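3-oxo-tetronate kinase (Cupriavidus necator, PDB 5DMH) catalyses the ATP-dependent phosphorylation of 3-oxo-tetronate to 3-oxo-tetronate 4-phosphate, as a member of the four-carbon acid sugar kinase family. Local coordinates at residues Ser141-Ala146 and Asp224-Ala229; Ser186-Leu191 and Met228-Ala233. All blocks are in the same frame, centred on the assembly; numbering follows the deposited sequence.

Interaction 1: residues Ser141-Ala146 and Asp224-Ala229; sequences SDFTIA and DGVRMA
The phenyl ring of F143 turns its edge to the backbone of V226, whose carbonyl O lies near the ring plane, 3.4 Å from CD1. CG stands anti to the backbone N (chi1 -180°), which lays the ring alongside the V226 side chain, pointing the same way; F143 CZ reaches A229 CB at 3.8 Å, and the small methyl of A229 leaves room for it. I218 and R222 of helix 211-223 also touch this ring. The other flat group, the R227 guanidinium, lies with one face against D142 CA, which sits 3.6 Å above its plane toward the rim. D142 itself turns to a salt bridge with R222. A water donates to both D142 O and V226 O, bridging the two backbones. Two parallel strands of the sugar-binding domain, 144-147 and 228-231, are neighbours here: T144 N bonds to R227 O, A229 N to T144 O (3.0 Å, nearly straight at 161°), and A146 N to A229 O (2.8 Å). On the face opposite A229, T144 and M228, a selenomethionine, lie side by side, T144 CG2 being 4.0 Å from M228 SE. Threonine suits this place with one polar and one apolar branch: OG1 is hydrogen-bonded to L251 O, while CG2 makes the apolar contact.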
ATOM      1  N   SER A 141      14.722  13.736  14.491  1.00 20.82           N
ATOM      2  CA  SER A 141      15.180  14.223  13.192  1.00 21.40           C
ATOM      3  C   SER A 141      14.351  15.437  12.798  1.00 20.98           C
ATOM      4  O   SER A 141      13.147  15.467  13.040  1.00 21.78           O
ATOM      5  CB  SER A 141      15.033  13.135  12.134  1.00 22.51           C
ATOM      6  OG  SER A 141      15.576  13.566  10.900  1.00 22.85           O
ATOM      7  N   ASP A 142      14.983  16.417  12.146  1.00 17.43           N
ATOM      8  CA  ASP A 142      14.302  17.652  11.823  1.00 19.21           C
ATOM      9  C   ASP A 142      13.843  17.766  10.380  1.00 20.29           C
ATOM     10  O   ASP A 142      13.338  18.823   9.976  1.00 20.06           O
ATOM     11  CB  ASP A 142      15.181  18.866  12.200  1.00 23.66           C
ATOM     12  CG  ASP A 142      16.434  19.003  11.337  1.00 33.00           C
ATOM     13  OD1 ASP A 142      16.582  18.278  10.332  1.00 26.41           O
ATOM     14  OD2 ASP A 142      17.282  19.867  11.667  1.00 31.42           O
ATOM     15  N   PHE A 143      13.951  16.685   9.617  1.00 21.79           N
ATOM     16  CA  PHE A 143      13.597  16.744   8.193  1.00 16.22           C
ATOM     17  C   PHE A 143      13.353  15.399   7.535  1.00 18.87           C
ATOM     18  O   PHE A 143      14.098  14.451   7.747  1.00 17.69           O
ATOM     19  CB  PHE A 143      14.720  17.423   7.420  1.00 17.27           C
ATOM     20  CG  PHE A 143      14.462  17.545   5.944  1.00 17.18           C
ATOM     21  CD1 PHE A 143      13.796  18.638   5.446  1.00 16.97           C
ATOM     22  CD2 PHE A 143      14.897  16.564   5.053  1.00 15.99           C
ATOM     23  CE1 PHE A 143      13.565  18.763   4.089  1.00 17.43           C
ATOM     24  CE2 PHE A 143      14.681  16.690   3.695  1.00 15.95           C
ATOM     25  CZ  PHE A 143      14.008  17.794   3.214  1.00 18.54           C
ATOM     26  N   THR A 144      12.344  15.341   6.678  1.00 16.73           N
ATOM     27  CA  THR A 144      12.226  14.208   5.757  1.00 16.48           C
ATOM     28  C   THR A 144      11.650  14.683   4.455  1.00 18.64           C
ATOM     29  O   THR A 144      11.217  15.826   4.359  1.00 15.68           O
ATOM     30  CB  THR A 144      11.374  13.064   6.319  1.00 16.72           C
ATOM     31  OG1 THR A 144      11.542  11.927   5.483  1.00 18.21           O
ATOM     32  CG2 THR A 144       9.926  13.447   6.382  1.00 15.33           C
ATOM     33  N   ILE A 145      11.693  13.821   3.449  1.00 15.50           N
ATOM     34  CA  ILE A 145      11.016  14.088   2.194  1.00 15.82           C
ATOM     35  C   ILE A 145       9.709  13.303   2.157  1.00 14.20           C
ATOM     36  O   ILE A 145       9.517  12.307   2.886  1.00 14.70           O
ATOM     37  CB  ILE A 145      11.841  13.706   0.949  1.00 15.11           C
ATOM     38  CG1 ILE A 145      12.217  12.227   0.964  1.00 13.95           C
ATOM     39  CG2 ILE A 145      13.082  14.626   0.831  1.00 18.07           C
ATOM     40  CD1 ILE A 145      12.736  11.747  -0.349  1.00 19.16           C
ATOM     41  N   ALA A 146       8.829  13.758   1.276  1.00 14.52           N
ATOM     42  CA  ALA A 146       7.551  13.130   1.019  1.00 11.59           C
ATOM     43  C   ALA A 146       7.439  12.994  -0.508  1.00 17.60           C
ATOM     44  O   ALA A 146       7.259  13.985  -1.219  1.00 14.86           O
ATOM     45  CB  ALA A 146       6.434  13.999   1.567  1.00 13.83           C
ATOM     46  N   ASP A 224      16.475  26.563   6.154  1.00 22.01           N
ATOM     47  CA  ASP A 224      15.336  27.456   5.958  1.00 20.18           C
ATOM     48  C   ASP A 224      14.185  27.160   6.935  1.00 25.21           C
ATOM     49  O   ASP A 224      13.228  27.934   7.018  1.00 22.69           O
ATOM     50  CB  ASP A 224      14.779  27.305   4.542  1.00 21.10           C
ATOM     51  CG  ASP A 224      15.691  27.873   3.462  1.00 22.11           C
ATOM     52  OD1 ASP A 224      16.630  28.619   3.778  1.00 24.85           O
ATOM     53  OD2 ASP A 224      15.426  27.563   2.264  1.00 25.04           O
ATOM     54  N   GLY A 225      14.259  26.039   7.650  1.00 22.80           N
ATOM     55  CA  GLY A 225      13.215  25.699   8.614  1.00 21.43           C
ATOM     56  C   GLY A 225      12.151  24.743   8.090  1.00 21.09           C
ATOM     57  O   GLY A 225      11.129  24.490   8.745  1.00 22.23           O
ATOM     58  N   VAL A 226      12.378  24.201   6.911  1.00 17.91           N
ATOM     59  CA  VAL A 226      11.468  23.217   6.344  1.00 16.82           C
ATOM     60  C   VAL A 226      11.645  21.904   7.110  1.00 21.81           C
ATOM     61  O   VAL A 226      12.739  21.385   7.221  1.00 21.82           O
ATOM     62  CB  VAL A 226      11.753  22.990   4.856  1.00 19.17           C
ATOM     63  CG1 VAL A 226      10.935  21.845   4.316  1.00 16.66           C
ATOM     64  CG2 VAL A 226      11.525  24.293   4.062  1.00 20.93           C
ATOM     65  N   ARG A 227      10.563  21.374   7.648  1.00 19.64           N
ATOM     66  CA  ARG A 227      10.662  20.094   8.348  1.00 23.14           C
ATOM     67  C   ARG A 227      10.240  18.890   7.515  1.00 21.83           C
ATOM     68  O   ARG A 227      10.640  17.767   7.799  1.00 21.25           O
ATOM     69  CB  ARG A 227       9.936  20.199   9.677  1.00 24.07           C
ATOM     70  CG  ARG A 227      10.659  21.277  10.523  1.00 35.64           C
ATOM     71  CD  ARG A 227      10.241  21.293  11.960  1.00 47.17           C
ATOM     72  NE  ARG A 227      10.316  19.966  12.566  1.00 45.63           N
ATOM     73  CZ  ARG A 227      11.228  19.581  13.452  1.00 47.02           C
ATOM     74  NH1 ARG A 227      12.192  20.400  13.857  1.00 46.74           N
ATOM     75  NH2 ARG A 227      11.173  18.351  13.938  1.00 55.23           N
HETATM   76  N   MSE A 228       9.468  19.131   6.466  1.00 18.36           N
HETATM   77  CA  MSE A 228       9.131  18.097   5.510  1.00 16.50           C
HETATM   78  C   MSE A 228       8.992  18.726   4.122  1.00 16.66           C
HETATM   79  O   MSE A 228       8.313  19.736   3.962  1.00 19.68           O
HETATM   80  CB  MSE A 228       7.818  17.396   5.909  1.00 17.63           C
HETATM   81  CG  MSE A 228       7.378  16.337   4.963  1.00 19.97           C
HETATM   82 SE   MSE A 228       6.301  14.990   5.986  1.00 42.31          SE
HETATM   83  CE  MSE A 228       5.469  16.125   7.232  1.00 12.69           C
ATOM     84  N   ALA A 229       9.636  18.129   3.135  1.00 14.82           N
ATOM     85  CA  ALA A 229       9.573  18.649   1.768  1.00 15.02           C
ATOM     86  C   ALA A 229       8.967  17.632   0.829  1.00 12.47           C
ATOM     87  O   ALA A 229       9.428  16.482   0.770  1.00 13.21           O
ATOM     88  CB  ALA A 229      10.965  19.014   1.267  1.00 14.45           C
TER
HETATM   89  O   HOH W   1      14.556  21.243   9.382  1.00 24.11           O

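Interaction 2: residues Ser186-Leu191 and Met228-Ala233; sequences SLVRVL and MAIADA
I230 meets three side chains of the helix 187-191, all through carbon. Its CD1 lies 3.6 Å from L187 CB, while CG1 comes equally close to V188 CG2, where the two side chains cross obliquely. From the next turn L191 runs alongside I230, the two pointing opposite ways, with L191 CD2 reaching I230 CD1 at 3.7 Å. The same L191 methyl also touches the chain of M228, which it meets at about a right angle, with CD2 3.8 Å from M228 CG. One leucine branch thus bridges two residues on the same face of the strand, and I230, with CG1 beside the backbone N (chi1 -63°), sets its CD1 against L187 and L191, one turn apart. Behind these contacts L191 N bonds to L187 O, which keeps these two residues on the same side of the helix, and S186 occupies the N-cap position. The axes of segment 187-191 and strand 228-231 approach to 8.7 Å, with 146° between their N-to-C directions. Farther out, I128 of helix 128-139 touches L191; L187 rests on F120 and P148. Branched aliphatic residues suit this place because they offer broad hydrocarbon surfaces without polar groups to satisfy. With no hydrogen bond joining the two segments, their association rests on shape and the burial of apolar surface.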
ATOM      1  N   SER A 186      -1.911  19.967  -5.598  1.00 15.14           N
ATOM      2  CA  SER A 186      -0.752  20.618  -4.971  1.00 15.38           C
ATOM      3  C   SER A 186      -0.379  19.949  -3.627  1.00 13.82           C
ATOM      4  O   SER A 186      -0.988  20.201  -2.581  1.00 16.78           O
ATOM      5  CB  SER A 186      -1.012  22.107  -4.792  1.00 21.47           C
ATOM      6  OG  SER A 186       0.102  22.712  -4.153  1.00 21.74           O
ATOM      7  N   LEU A 187       0.590  19.055  -3.675  1.00 12.82           N
ATOM      8  CA  LEU A 187       0.934  18.253  -2.519  1.00 13.85           C
ATOM      9  C   LEU A 187       1.520  19.096  -1.385  1.00 15.21           C
ATOM     10  O   LEU A 187       1.415  18.722  -0.228  1.00 15.25           O
ATOM     11  CB  LEU A 187       1.934  17.169  -2.903  1.00 12.14           C
ATOM     12  CG  LEU A 187       1.502  16.127  -3.930  1.00 15.21           C
ATOM     13  CD1 LEU A 187       2.558  15.016  -4.068  1.00 16.27           C
ATOM     14  CD2 LEU A 187       0.152  15.538  -3.553  1.00 19.34           C
ATOM     15  N   VAL A 188       2.143  20.229  -1.712  1.00 16.39           N
ATOM     16  CA  VAL A 188       2.683  21.096  -0.658  1.00 14.59           C
ATOM     17  C   VAL A 188       1.536  21.645   0.175  1.00 15.00           C
ATOM     18  O   VAL A 188       1.543  21.554   1.412  1.00 15.03           O
ATOM     19  CB  VAL A 188       3.568  22.235  -1.221  1.00 17.96           C
ATOM     20  CG1 VAL A 188       3.914  23.225  -0.125  1.00 18.10           C
ATOM     21  CG2 VAL A 188       4.805  21.662  -1.842  1.00 18.63           C
ATOM     22  N   ARG A 189       0.500  22.118  -0.515  1.00 15.99           N
ATOM     23  CA  ARG A 189      -0.695  22.660   0.144  1.00 17.21           C
ATOM     24  C   ARG A 189      -1.466  21.548   0.890  1.00 16.96           C
ATOM     25  O   ARG A 189      -1.853  21.721   2.039  1.00 18.50           O
ATOM     26  CB  ARG A 189      -1.566  23.342  -0.910  1.00 18.01           C
ATOM     27  CG  ARG A 189      -2.818  24.043  -0.431  1.00 25.73           C
ATOM     28  CD  ARG A 189      -3.324  24.997  -1.523  1.00 25.40           C
ATOM     29  NE  ARG A 189      -3.625  24.293  -2.770  1.00 22.19           N
ATOM     30  CZ  ARG A 189      -3.688  24.857  -3.981  1.00 26.41           C
ATOM     31  NH1 ARG A 189      -3.468  26.155  -4.144  1.00 29.23           N
ATOM     32  NH2 ARG A 189      -3.982  24.122  -5.042  1.00 24.29           N
ATOM     33  N   VAL A 190      -1.645  20.409   0.241  1.00 17.40           N
ATOM     34  CA  VAL A 190      -2.353  19.279   0.847  1.00 18.16           C
ATOM     35  C   VAL A 190      -1.639  18.813   2.124  1.00 17.68           C
ATOM     36  O   VAL A 190      -2.255  18.657   3.164  1.00 18.89           O
ATOM     37  CB  VAL A 190      -2.488  18.110  -0.160  1.00 15.96           C
ATOM     38  CG1 VAL A 190      -3.001  16.831   0.515  1.00 14.28           C
ATOM     39  CG2 VAL A 190      -3.399  18.506  -1.321  1.00 18.55           C
ATOM     40  N   LEU A 191      -0.330  18.598   2.045  1.00 14.56           N
ATOM     41  CA  LEU A 191       0.410  18.111   3.193  1.00 14.46           C
ATOM     42  C   LEU A 191       0.447  19.161   4.309  1.00 14.25           C
ATOM     43  O   LEU A 191       0.317  18.820   5.508  1.00 15.74           O
ATOM     44  CB  LEU A 191       1.836  17.711   2.784  1.00 16.75           C
ATOM     45  CG  LEU A 191       2.727  17.075   3.867  1.00 15.96           C
ATOM     46  CD1 LEU A 191       2.019  15.930   4.609  1.00 17.21           C
ATOM     47  CD2 LEU A 191       4.012  16.588   3.240  1.00 17.95           C
HETATM   48  N   MSE A 228       9.468  19.131   6.466  1.00 18.36           N
HETATM   49  CA  MSE A 228       9.131  18.097   5.510  1.00 16.50           C
HETATM   50  C   MSE A 228       8.992  18.726   4.122  1.00 16.66           C
HETATM   51  O   MSE A 228       8.313  19.736   3.962  1.00 19.68           O
HETATM   52  CB  MSE A 228       7.818  17.396   5.909  1.00 17.63           C
HETATM   53  CG  MSE A 228       7.378  16.337   4.963  1.00 19.97           C
HETATM   54 SE   MSE A 228       6.301  14.990   5.986  1.00 42.31          SE
HETATM   55  CE  MSE A 228       5.469  16.125   7.232  1.00 12.69           C
ATOM     56  N   ALA A 229       9.636  18.129   3.135  1.00 14.82           N
ATOM     57  CA  ALA A 229       9.573  18.649   1.768  1.00 15.02           C
ATOM     58  C   ALA A 229       8.967  17.632   0.829  1.00 12.47           C
ATOM     59  O   ALA A 229       9.428  16.482   0.770  1.00 13.21           O
ATOM     60  CB  ALA A 229      10.965  19.014   1.267  1.00 14.45           C
ATOM     61  N   ILE A 230       7.950  18.065   0.093  1.00 16.49           N
ATOM     62  CA  ILE A 230       7.488  17.322  -1.070  1.00 15.91           C
ATOM     63  C   ILE A 230       8.689  17.241  -2.009  1.00 15.28           C
ATOM     64  O   ILE A 230       9.348  18.240  -2.219  1.00 17.53           O
ATOM     65  CB  ILE A 230       6.342  18.051  -1.765  1.00 15.47           C
ATOM     66  CG1 ILE A 230       5.106  18.171  -0.854  1.00 17.86           C
ATOM     67  CG2 ILE A 230       5.976  17.354  -3.075  1.00 15.10           C
ATOM     68  CD1 ILE A 230       4.541  16.855  -0.385  1.00 18.00           C
ATOM     69  N   ALA A 231       9.020  16.061  -2.523  1.00 15.41           N
ATOM     70  CA  ALA A 231      10.118  15.945  -3.497  1.00 12.85           C
ATOM     71  C   ALA A 231       9.593  15.662  -4.895  1.00 15.99           C
ATOM     72  O   ALA A 231       8.897  14.659  -5.115  1.00 14.33           O
ATOM     73  CB  ALA A 231      11.094  14.864  -3.088  1.00 16.98           C
ATOM     74  N   ASP A 232       9.949  16.540  -5.833  1.00 14.24           N
ATOM     75  CA  ASP A 232       9.640  16.323  -7.237  1.00 14.82           C
ATOM     76  C   ASP A 232      10.383  15.088  -7.788  1.00 12.71           C
ATOM     77  O   ASP A 232      11.505  14.760  -7.398  1.00 16.64           O
ATOM     78  CB  ASP A 232       9.990  17.560  -8.105  1.00 12.83           C
ATOM     79  CG  ASP A 232       9.012  18.724  -7.970  1.00 15.01           C
ATOM     80  OD1 ASP A 232       7.915  18.571  -7.366  1.00 13.70           O
ATOM     81  OD2 ASP A 232       9.365  19.826  -8.490  1.00 17.65           O
ATOM     82  N   ALA A 233       9.761  14.415  -8.748  1.00 12.83           N
ATOM     83  CA  ALA A 233      10.406  13.311  -9.428  1.00 13.62           C
ATOM     84  C   ALA A 233       9.639  13.078 -10.714  1.00 14.25           C
ATOM     85  O   ALA A 233       8.433  12.789 -10.681  1.00 13.81           O
ATOM     86  CB  ALA A 233      10.401  12.054  -8.583  1.00 17.52           C
TER

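Both interactions use strand 228-231 in the sugar-binding domain and lie away from the nucleotide site. Interaction 1 binds the strand edgewise to its parallel neighbour, mainly through backbone hydrogen bonds, and at one end grades into a partly exposed margin with charged side chains and water. Interaction 2 lays a helix over one face of the same strand, entirely with apolar side-chain contacts that are mostly buried. The two share M228 and A229, the latter taking part only in interaction 1. A146 joins them: A146 CB lies 3.9 Å from L191 CD2 and also from I230 CD1, and A146 O probably accepts a hydrogen bond from A231 N.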